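Local coordinates for protein polyketide cyclase / dehydrase and lipid transport (Nitrosospira multiformis, PDB 3P51) that is of unknown function but has a Bet v 1-like fold and probably binds a small hydrophobic ligand, as relatives with this fold do, at residues 49-54 against 59-64; 74-77 against 82-85; 30-35 against 133-138; 19-22 against 28-31. One frame throughout, in Å; residues are numbered along the deposited sequence.

Interaction 1. Residues 49-54 against 59-64; sequences GARRLL and LDTLIA
Gly49 and Leu62 meet backbone to backbone, Gly49 N donating to Leu62 O over 2.8 Å. In return Ala50 O accepts from Leu62 N at 2.8 Å, nearly straight at the hydrogen (170°). Arg51 bends its chain at chi3 (82°), bringing NE to donate to Thr61 OG1 at 2.9 Å, the hydroxyl oxygen lying somewhat out of the guanidinium plane. One face of that group is covered by Leu59, with CD2 3.5 Å from Arg51 NH2. Asp77 on strand 71-78 engages both residues, as salt-bridge partner of NH2 and hydrogen-bond partner of Thr61 OG1. Strands 51-54 and 58-66 form a beta hairpin in the antiparallel sheet of the Bet v 1-like fold, and Arg52 with Asp60 is its hydrogen-bonded pair, flanked by the non-hydrogen-bonded pairs Arg51-Thr61 and Leu53-Leu59. On the face away from Arg51, Arg52 NE (3.0 Å) and NH2 (3.1 Å) both donate to Asp60 OD2, which lies in the guanidinium plane although the carboxylate is turned 49° from it. NE uses the anti lone pair, NH2 the same side but out of the carboxylate plane. Phe24 O takes NH1. A methionine in place of Arg52 would probably leave the buried Asp60 carboxylate without this counter-charge and Phe24 O without the NH1 donor. Leu53 CD1 packs on Leu59 CB at 4.2 Å, and Leu54 CD1 approaches Asp60 OD2 to 3.6 Å.

Interaction 2. Residues 74-77 against 82-85; sequences YSMD and PVSS
Val83 meets Met76, a selenomethionine, across a gap too wide for strand pairing: the CA atoms of Met76 and Val83 are 8.7 Å apart. Val83 CB points at the strand, and its CG2, set between the backbone N and the carbonyl carbon, reaches Met76 SE at 3.7 Å. The two side chains cross at about a right angle. Met76 leaves its strand with CG anti to the backbone N (chi1 -171°), which carries SE toward the loop; the bend at chi3 (-66°) sets where Met76 CE lies, 4.2 Å from Val83 CG2. The selenium also lies 3.7 Å from Val83 O, a van der Waals contact. That carbonyl is satisfied by a water, which donates to Val83 O at 2.8 Å and more weakly to Met76 O at 3.3 Å, making the one polar link between the segments. Beyond Ser84, Ser85 touches the strand again where its CB rests 3.8 Å from Asp77 O, while its OG bonds to Glu78. The Asp77 carboxylate is engaged away from the loop, its OD1 taking a bond from Ser75 OG on the same strand. The contact thus closes the turn between strand 71-78 and strand 88-100, with Val83 leaning on Ala121 and Ile88, Met76 on Met125 and Tyr91, and Pro82 on Glu120 and Tyr124, against the first turns of helix 120-139.

Interaction 3. Residues 30-35 against 133-138; sequences APSLIK and LADLAA
The loop between helix 14-21 and strand 37-40 is bonded to helix 120-139 through the carboxylate of Asp135, which grips Ser32 with both oxygens. Ser32 N donates to Asp135 OD2 at 2.9 Å, with 154° at the hydrogen, approaching from the syn side but out of the carboxylate plane. Ser32 OG donates to Asp135 OD1 at 2.7 Å on its syn lone pair. Setting OG beside the backbone N (chi1 -65°) lets both donors of one residue face the same carboxylate. Asp135 OD2 carries a further bond, from a water at 2.6 Å that accepts from Leu33 N at 3.0 Å. In the Bet v 1-like fold this helix lies along the sheet, and here Leu133 and Ala137 pack on strand 3-10 while Asp135, on another side of the helix, is directed at the loop; Ala30 and Ile34 add packing on Leu132, and Leu33 on Val128. Asp135 OD2 also stands over the Ala30-Pro31 peptide, 3.1 Å from Ala30 C; Pro31 N, at 3.2 Å from OD2, has no hydrogen to give. The loop is turned on itself by a bond from Ile34 N to Ala30 O, and Lys35 NZ ties together the carbonyls of Pro31 and Ser32.

Interaction 4. Residues 19-22 against 28-31; sequences SRIR and SWAP
The Trp29 indole takes Ile21 CG2 over one face and a water in plane at its edge; the Arg20 guanidinium has Trp29 CB over one face, 3.7 Å above its plane, and Ser28 OG at its edge. These two flat groups are 74° apart, which rules out a stack: Arg20 lies against the CA and CB of Trp29 and not on its ring. The methyl, by contrast, is centred on the indole, with Ile21 CG2 3.7 Å from the centroid of the five-membered ring in a CH-pi contact. At the ring edge Trp29 NE1 donates to the water at 2.9 Å, and the same water, 2.7 Å from Ile21 O, links the buried indole N-H to the backbone of Ile21. Arg20 bends at chi2 (72°), and its NH1 donates to Ser28 OG at 3.0 Å almost straight (164°), close to the guanidinium plane. Its stronger partner is Glu139, bridged by NE, while Ser28 OG also bonds to Asp26. Replacing Arg20 with leucine is likely to leave Glu139 without this charge partner and to take the Arg20 bond from Ser28 OG. The arrangement is that of the helix-and-loop connection between the first two strands of a Bet v 1-like fold, with Ile21 and Trp29 packed in against Leu136 of helix 120-139, Ile21 also on Leu95 and Leu97 of strand 88-100, and Arg20 and Ser28 nearer the surface.

How the interactions relate
Interactions 3 and 4 share Ala30 and Pro31 and hold the same loop from two sides: helix 120-139 by a carboxylate near the surface, helix 14-21 by an indole face in the interior and an arginine-serine bond nearer the surface. They join where Leu136 touches both Ile21 and Trp29. Interactions 1 and 2 adjoin through neighbouring strands 58-66 and 71-78, with Asp77 taking Arg51 and Thr61. Interaction 1 is a ladder with a buried ion pair on one face and a partly exposed charge cluster on the other, whereas interaction 2, smaller and without direct bonds, relies on a contact between selenium and a valine methyl and a water. Interactions 2 and 4 lie on opposite sides of the chain's centre.

Interaction 1. Residues 49-54 against 59-64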
loop_
_atom_site.group_PDB
_atom_site.type_symbol
_atom_site.label_atom_id
_atom_site.label_comp_id
_atom_site.label_asym_id
_atom_site.label_seq_id
_atom_site.Cartn_x
_atom_site.Cartn_y
_atom_site.Cartn_z
ATOM N N GLY A 49 10.358 -17.492 -0.180
ATOM C CA GLY A 49 11.114 -18.394 0.666
ATOM C C GLY A 49 12.413 -18.784 -0.013
ATOM O O GLY A 49 13.344 -19.261 0.635
ATOM N N ALA A 50 12.477 -18.586 -1.329
ATOM C CA ALA A 50 13.676 -18.921 -2.089
ATOM C C ALA A 50 14.819 -18.085 -1.563
ATOM O O ALA A 50 14.585 -16.995 -1.051
ATOM C CB ALA A 50 13.461 -18.630 -3.573
ATOM N N ARG A 51 16.052 -18.570 -1.714
ATOM C CA ARG A 51 17.209 -17.825 -1.257
ATOM C C ARG A 51 18.298 -17.804 -2.315
ATOM O O ARG A 51 18.297 -18.596 -3.249
ATOM C CB ARG A 51 17.755 -18.416 0.043
ATOM C CG ARG A 51 16.670 -18.732 1.063
ATOM C CD ARG A 51 17.270 -19.317 2.330
ATOM N NE ARG A 51 17.779 -18.257 3.192
ATOM C CZ ARG A 51 18.432 -18.459 4.329
ATOM N NH1 ARG A 51 18.673 -19.698 4.747
ATOM N NH2 ARG A 51 18.837 -17.417 5.046
ATOM N N ARG A 52 19.234 -16.884 -2.168
ATOM C CA ARG A 52 20.332 -16.808 -3.107
ATOM C C ARG A 52 21.550 -16.292 -2.394
ATOM O O ARG A 52 21.433 -15.561 -1.412
ATOM C CB ARG A 52 19.983 -15.889 -4.281
ATOM C CG ARG A 52 19.648 -14.462 -3.884
ATOM C CD ARG A 52 19.126 -13.637 -5.071
ATOM N NE ARG A 52 18.978 -12.225 -4.710
ATOM C CZ ARG A 52 18.397 -11.307 -5.475
ATOM N NH1 ARG A 52 17.895 -11.642 -6.654
ATOM N NH2 ARG A 52 18.315 -10.052 -5.055
ATOM N N LEU A 53 22.714 -16.681 -2.900
ATOM C CA LEU A 53 23.981 -16.130 -2.462
ATOM C C LEU A 53 24.649 -15.408 -3.638
ATOM O O LEU A 53 24.885 -16.009 -4.683
ATOM C CB LEU A 53 24.887 -17.258 -1.956
ATOM C CG LEU A 53 26.216 -16.785 -1.368
ATOM C CD1 LEU A 53 25.973 -16.184 0.014
ATOM C CD2 LEU A 53 27.195 -17.942 -1.280
ATOM N N LEU A 54 24.945 -14.120 -3.470
ATOM C CA LEU A 54 25.586 -13.332 -4.519
ATOM C C LEU A 54 27.036 -12.998 -4.164
ATOM O O LEU A 54 27.334 -12.609 -3.035
ATOM C CB LEU A 54 24.831 -12.025 -4.741
ATOM C CG LEU A 54 23.303 -12.099 -4.684
ATOM C CD1 LEU A 54 22.717 -10.696 -4.626
ATOM C CD2 LEU A 54 22.754 -12.869 -5.872
ATOM N N LEU A 59 23.728 -13.091 1.291
ATOM C CA LEU A 59 22.667 -14.096 1.360
ATOM C C LEU A 59 21.283 -13.432 1.440
ATOM O O LEU A 59 20.956 -12.820 2.458
ATOM C CB LEU A 59 22.884 -15.010 2.571
ATOM C CG LEU A 59 21.868 -16.144 2.776
ATOM C CD1 LEU A 59 21.894 -17.132 1.610
ATOM C CD2 LEU A 59 22.113 -16.852 4.113
ATOM N N ASP A 60 20.482 -13.558 0.377
ATOM C CA ASP A 60 19.121 -12.981 0.309
ATOM C C ASP A 60 18.030 -14.053 0.405
ATOM O O ASP A 60 18.185 -15.147 -0.144
ATOM C CB ASP A 60 18.896 -12.276 -1.039
ATOM C CG ASP A 60 19.725 -11.004 -1.215
ATOM O OD1 ASP A 60 20.198 -10.420 -0.215
ATOM O OD2 ASP A 60 19.880 -10.568 -2.380
ATOM N N THR A 61 16.914 -13.721 1.057
ATOM C CA THR A 61 15.697 -14.538 1.003
ATOM C C THR A 61 14.538 -13.753 0.380
ATOM O O THR A 61 14.318 -12.594 0.730
ATOM C CB THR A 61 15.269 -14.992 2.404
ATOM O OG1 THR A 61 16.330 -15.742 3.002
ATOM C CG2 THR A 61 14.045 -15.877 2.326
ATOM N N LEU A 62 13.805 -14.378 -0.547
ATOM C CA LEU A 62 12.629 -13.750 -1.150
ATOM C C LEU A 62 11.493 -13.758 -0.129
ATOM O O LEU A 62 11.059 -14.829 0.330
ATOM C CB LEU A 62 12.204 -14.516 -2.413
ATOM C CG LEU A 62 11.081 -13.961 -3.293
ATOM C CD1 LEU A 62 11.429 -12.566 -3.820
ATOM C CD2 LEU A 62 10.805 -14.914 -4.458
ATOM N N ILE A 63 11.014 -12.574 0.247
ATOM C CA ILE A 63 9.988 -12.478 1.286
ATOM C C ILE A 63 8.634 -12.029 0.731
ATOM O O ILE A 63 7.607 -12.138 1.407
ATOM C CB ILE A 63 10.428 -11.536 2.421
ATOM C CG1 ILE A 63 10.530 -10.094 1.907
ATOM C CG2 ILE A 63 11.785 -12.003 3.021
ATOM C CD1 ILE A 63 11.034 -9.100 2.960
ATOM N N ALA A 64 8.635 -11.503 -0.493
ATOM C CA ALA A 64 7.389 -11.171 -1.169
ATOM C C ALA A 64 7.646 -11.035 -2.664
ATOM O O ALA A 64 8.717 -10.586 -3.086
ATOM C CB ALA A 64 6.769 -9.881 -0.601
#

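Interaction 2. Residues 74-77 against 82-85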
loop_
_atom_site.group_PDB
_atom_site.type_symbol
_atom_site.label_atom_id
_atom_site.label_comp_id
_atom_site.label_asym_id
_atom_site.label_seq_id
_atom_site.Cartn_x
_atom_site.Cartn_y
_atom_site.Cartn_z
ATOM N N TYR A 74 12.904 -8.687 -0.625
ATOM C CA TYR A 74 13.762 -9.692 -0.026
ATOM C C TYR A 74 14.426 -9.165 1.229
ATOM O O TYR A 74 14.612 -7.951 1.389
ATOM C CB TYR A 74 14.841 -10.107 -1.028
ATOM C CG TYR A 74 15.655 -8.932 -1.525
ATOM C CD1 TYR A 74 16.825 -8.544 -0.879
ATOM C CD2 TYR A 74 15.243 -8.199 -2.633
ATOM C CE1 TYR A 74 17.568 -7.452 -1.326
ATOM C CE2 TYR A 74 15.976 -7.117 -3.086
ATOM C CZ TYR A 74 17.131 -6.748 -2.432
ATOM O OH TYR A 74 17.851 -5.669 -2.885
ATOM N N SER A 75 14.803 -10.084 2.113
ATOM C CA SER A 75 15.649 -9.748 3.246
ATOM C C SER A 75 17.089 -10.044 2.865
ATOM O O SER A 75 17.364 -11.021 2.170
ATOM C CB SER A 75 15.263 -10.574 4.476
ATOM O OG SER A 75 15.365 -11.970 4.226
HETATM N N MSE A 76 18.007 -9.189 3.302
HETATM C CA MSE A 76 19.421 -9.520 3.224
HETATM C C MSE A 76 19.846 -10.140 4.554
HETATM O O MSE A 76 19.975 -9.445 5.560
HETATM C CB MSE A 76 20.262 -8.280 2.939
HETATM C CG MSE A 76 21.704 -8.614 2.639
HETATM SE SE MSE A 76 22.892 -7.123 3.070
HETATM C CE MSE A 76 22.225 -5.887 1.699
ATOM N N ASP A 77 20.064 -11.451 4.552
ATOM C CA ASP A 77 20.360 -12.189 5.779
ATOM C C ASP A 77 21.848 -12.142 6.161
ATOM O O ASP A 77 22.203 -12.207 7.341
ATOM C CB ASP A 77 19.894 -13.641 5.630
ATOM C CG ASP A 77 18.469 -13.752 5.065
ATOM O OD1 ASP A 77 17.614 -12.900 5.394
ATOM O OD2 ASP A 77 18.208 -14.700 4.293
ATOM N N PRO A 82 29.837 -2.824 5.237
ATOM C CA PRO A 82 29.144 -2.467 6.477
ATOM C C PRO A 82 27.688 -2.955 6.561
ATOM O O PRO A 82 26.921 -2.409 7.360
ATOM C CB PRO A 82 29.148 -0.944 6.409
ATOM C CG PRO A 82 28.901 -0.684 4.945
ATOM C CD PRO A 82 29.638 -1.789 4.203
ATOM N N VAL A 83 27.303 -3.948 5.762
ATOM C CA VAL A 83 25.964 -4.527 5.888
ATOM C C VAL A 83 25.968 -5.975 6.392
ATOM O O VAL A 83 25.098 -6.761 6.026
ATOM C CB VAL A 83 25.156 -4.446 4.570
ATOM C CG1 VAL A 83 24.740 -3.002 4.272
ATOM C CG2 VAL A 83 25.958 -5.035 3.424
ATOM N N SER A 84 26.936 -6.325 7.237
ATOM C CA SER A 84 26.974 -7.655 7.830
ATOM C C SER A 84 25.898 -7.765 8.908
ATOM O O SER A 84 25.397 -6.750 9.400
ATOM C CB SER A 84 28.347 -7.932 8.449
ATOM O OG SER A 84 28.482 -7.267 9.696
ATOM N N SER A 85 25.568 -8.992 9.295
ATOM C CA SER A 85 24.502 -9.209 10.267
ATOM C C SER A 85 24.919 -8.784 11.667
ATOM O O SER A 85 24.082 -8.706 12.569
ATOM C CB SER A 85 24.007 -10.662 10.255
ATOM O OG SER A 85 25.075 -11.581 10.333
HETATM O O HOH W 1 22.945 -8.458 6.702
#

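Interaction 3. Residues 30-35 against 133-138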
loop_
_atom_site.group_PDB
_atom_site.type_symbol
_atom_site.label_atom_id
_atom_site.label_comp_id
_atom_site.label_asym_id
_atom_site.label_seq_id
_atom_site.Cartn_x
_atom_site.Cartn_y
_atom_site.Cartn_z
ATOM N N ALA A 30 22.809 -7.548 -14.090
ATOM C CA ALA A 30 23.670 -6.574 -13.419
ATOM C C ALA A 30 25.094 -7.120 -13.282
ATOM O O ALA A 30 25.562 -7.391 -12.168
ATOM C CB ALA A 30 23.100 -6.213 -12.051
ATOM N N PRO A 31 25.796 -7.274 -14.419
ATOM C CA PRO A 31 27.116 -7.926 -14.426
ATOM C C PRO A 31 28.234 -7.096 -13.798
ATOM O O PRO A 31 29.270 -7.668 -13.446
ATOM C CB PRO A 31 27.392 -8.142 -15.917
ATOM C CG PRO A 31 26.583 -7.086 -16.619
ATOM C CD PRO A 31 25.358 -6.861 -15.766
ATOM N N SER A 32 28.039 -5.790 -13.646
ATOM C CA SER A 32 29.092 -4.944 -13.084
ATOM C C SER A 32 29.394 -5.334 -11.649
ATOM O O SER A 32 30.536 -5.610 -11.298
ATOM C CB SER A 32 28.718 -3.462 -13.144
ATOM O OG SER A 32 28.624 -3.004 -14.483
ATOM N N LEU A 33 28.364 -5.366 -10.815
ATOM C CA LEU A 33 28.569 -5.665 -9.408
ATOM C C LEU A 33 28.335 -7.141 -9.083
ATOM O O LEU A 33 29.044 -7.721 -8.268
ATOM C CB LEU A 33 27.674 -4.773 -8.556
ATOM C CG LEU A 33 27.913 -4.746 -7.050
ATOM C CD1 LEU A 33 27.509 -3.397 -6.490
ATOM C CD2 LEU A 33 27.140 -5.856 -6.371
ATOM N N ILE A 34 27.343 -7.753 -9.723
ATOM C CA ILE A 34 27.011 -9.147 -9.434
ATOM C C ILE A 34 27.807 -10.117 -10.312
ATOM O O ILE A 34 27.548 -10.237 -11.505
ATOM C CB ILE A 34 25.504 -9.431 -9.618
ATOM C CG1 ILE A 34 24.667 -8.430 -8.817
ATOM C CG2 ILE A 34 25.191 -10.858 -9.198
ATOM C CD1 ILE A 34 25.101 -8.310 -7.358
ATOM N N LYS A 35 28.755 -10.824 -9.704
ATOM C CA LYS A 35 29.627 -11.743 -10.430
ATOM C C LYS A 35 29.114 -13.181 -10.398
ATOM O O LYS A 35 29.394 -13.972 -11.297
ATOM C CB LYS A 35 31.047 -11.683 -9.856
ATOM C CG LYS A 35 31.653 -10.294 -9.866
ATOM C CD LYS A 35 31.599 -9.680 -11.254
ATOM C CE LYS A 35 32.336 -8.350 -11.294
ATOM N NZ LYS A 35 32.088 -7.650 -12.589
ATOM N N LEU A 133 21.138 -0.485 -10.930
ATOM C CA LEU A 133 20.207 0.216 -11.807
ATOM C C LEU A 133 20.893 0.695 -13.087
ATOM O O LEU A 133 20.311 0.635 -14.170
ATOM C CB LEU A 133 19.564 1.393 -11.076
ATOM C CG LEU A 133 18.597 1.022 -9.953
ATOM C CD1 LEU A 133 18.158 2.245 -9.179
ATOM C CD2 LEU A 133 17.383 0.289 -10.508
ATOM N N ALA A 134 22.128 1.170 -12.959
ATOM C CA ALA A 134 22.895 1.641 -14.114
ATOM C C ALA A 134 23.120 0.536 -15.149
ATOM O O ALA A 134 23.073 0.790 -16.354
ATOM C CB ALA A 134 24.226 2.236 -13.664
ATOM N N ASP A 135 23.368 -0.687 -14.682
ATOM C CA ASP A 135 23.429 -1.842 -15.582
ATOM C C ASP A 135 22.100 -2.042 -16.313
ATOM O O ASP A 135 22.057 -2.292 -17.520
ATOM C CB ASP A 135 23.775 -3.117 -14.806
ATOM C CG ASP A 135 25.263 -3.248 -14.523
ATOM O OD1 ASP A 135 26.050 -2.475 -15.107
ATOM O OD2 ASP A 135 25.649 -4.130 -13.718
ATOM N N LEU A 136 21.006 -1.936 -15.570
ATOM C CA LEU A 136 19.683 -2.173 -16.137
ATOM C C LEU A 136 19.395 -1.158 -17.238
ATOM O O LEU A 136 18.913 -1.510 -18.313
ATOM C CB LEU A 136 18.613 -2.139 -15.041
ATOM C CG LEU A 136 17.223 -2.645 -15.434
ATOM C CD1 LEU A 136 17.335 -3.989 -16.135
ATOM C CD2 LEU A 136 16.350 -2.754 -14.197
ATOM N N ALA A 137 19.719 0.100 -16.971
ATOM C CA ALA A 137 19.547 1.163 -17.955
ATOM C C ALA A 137 20.456 0.963 -19.162
ATOM O O ALA A 137 20.029 1.129 -20.301
ATOM C CB ALA A 137 19.813 2.515 -17.319
ATOM N N ALA A 138 21.712 0.609 -18.916
ATOM C CA ALA A 138 22.659 0.451 -20.011
ATOM C C ALA A 138 22.198 -0.641 -20.967
ATOM O O ALA A 138 22.457 -0.575 -22.167
ATOM C CB ALA A 138 24.057 0.154 -19.485
HETATM O O HOH W 2 25.896 -3.767 -11.124
#

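Interaction 4. Residues 19-22 against 28-31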
loop_
_atom_site.group_PDB
_atom_site.type_symbol
_atom_site.label_atom_id
_atom_site.label_comp_id
_atom_site.label_asym_id
_atom_site.label_seq_id
_atom_site.Cartn_x
_atom_site.Cartn_y
_atom_site.Cartn_z
ATOM N N SER A 19 10.295 -8.878 -17.879
ATOM C CA SER A 19 10.714 -10.192 -18.348
ATOM C C SER A 19 12.180 -10.449 -18.015
ATOM O O SER A 19 12.592 -11.582 -17.750
ATOM C CB SER A 19 10.467 -10.337 -19.853
ATOM O OG SER A 19 11.122 -11.492 -20.337
ATOM N N ARG A 20 12.967 -9.382 -18.023
ATOM C CA ARG A 20 14.398 -9.482 -17.783
ATOM C C ARG A 20 14.764 -9.642 -16.293
ATOM O O ARG A 20 15.684 -10.388 -15.962
ATOM C CB ARG A 20 15.099 -8.252 -18.372
ATOM C CG ARG A 20 16.629 -8.271 -18.260
ATOM C CD ARG A 20 17.243 -9.293 -19.210
ATOM N NE ARG A 20 18.690 -9.109 -19.353
ATOM C CZ ARG A 20 19.615 -9.951 -18.898
ATOM N NH1 ARG A 20 19.253 -11.060 -18.266
ATOM N NH2 ARG A 20 20.907 -9.687 -19.090
ATOM N N ILE A 21 14.051 -8.951 -15.399
ATOM C CA ILE A 21 14.444 -8.913 -13.982
ATOM C C ILE A 21 13.583 -9.768 -13.055
ATOM O O ILE A 21 13.854 -9.850 -11.869
ATOM C CB ILE A 21 14.397 -7.480 -13.429
ATOM C CG1 ILE A 21 12.957 -6.956 -13.424
ATOM C CG2 ILE A 21 15.305 -6.564 -14.240
ATOM C CD1 ILE A 21 12.703 -5.880 -12.396
ATOM N N ARG A 22 12.553 -10.411 -13.596
ATOM C CA ARG A 22 11.496 -10.995 -12.767
ATOM C C ARG A 22 11.900 -12.264 -12.010
ATOM O O ARG A 22 11.157 -12.744 -11.160
ATOM C CB ARG A 22 10.234 -11.263 -13.608
ATOM C CG ARG A 22 10.305 -12.475 -14.522
ATOM C CD ARG A 22 9.014 -12.611 -15.353
ATOM N NE ARG A 22 9.122 -13.667 -16.356
ATOM C CZ ARG A 22 8.524 -14.854 -16.276
ATOM N NH1 ARG A 22 7.751 -15.153 -15.234
ATOM N NH2 ARG A 22 8.687 -15.740 -17.252
ATOM N N SER A 28 21.701 -11.988 -13.988
ATOM C CA SER A 28 22.660 -11.775 -15.076
ATOM C C SER A 28 22.568 -10.375 -15.665
ATOM O O SER A 28 23.431 -9.966 -16.440
ATOM C CB SER A 28 22.485 -12.820 -16.191
ATOM O OG SER A 28 21.183 -12.759 -16.766
ATOM N N TRP A 29 21.522 -9.644 -15.296
ATOM C CA TRP A 29 21.292 -8.310 -15.839
ATOM C C TRP A 29 22.090 -7.208 -15.156
ATOM O O TRP A 29 22.043 -6.062 -15.586
ATOM C CB TRP A 29 19.804 -7.955 -15.812
ATOM C CG TRP A 29 19.095 -8.150 -14.490
ATOM C CD1 TRP A 29 18.470 -9.288 -14.050
ATOM C CD2 TRP A 29 18.887 -7.162 -13.471
ATOM N NE1 TRP A 29 17.904 -9.069 -12.813
ATOM C CE2 TRP A 29 18.146 -7.772 -12.440
ATOM C CE3 TRP A 29 19.261 -5.822 -13.331
ATOM C CZ2 TRP A 29 17.773 -7.088 -11.286
ATOM C CZ3 TRP A 29 18.890 -5.145 -12.183
ATOM C CH2 TRP A 29 18.151 -5.778 -11.180
ATOM N N ALA A 30 22.809 -7.548 -14.090
ATOM C CA ALA A 30 23.670 -6.574 -13.419
ATOM C C ALA A 30 25.094 -7.120 -13.282
ATOM O O ALA A 30 25.562 -7.391 -12.168
ATOM C CB ALA A 30 23.100 -6.213 -12.051
ATOM N N PRO A 31 25.796 -7.274 -14.419
ATOM C CA PRO A 31 27.116 -7.926 -14.426
ATOM C C PRO A 31 28.234 -7.096 -13.798
ATOM O O PRO A 31 29.270 -7.668 -13.446
ATOM C CB PRO A 31 27.392 -8.142 -15.917
ATOM C CG PRO A 31 26.583 -7.086 -16.619
ATOM C CD PRO A 31 25.358 -6.861 -15.766
HETATM O O HOH W 3 16.263 -10.563 -10.929
#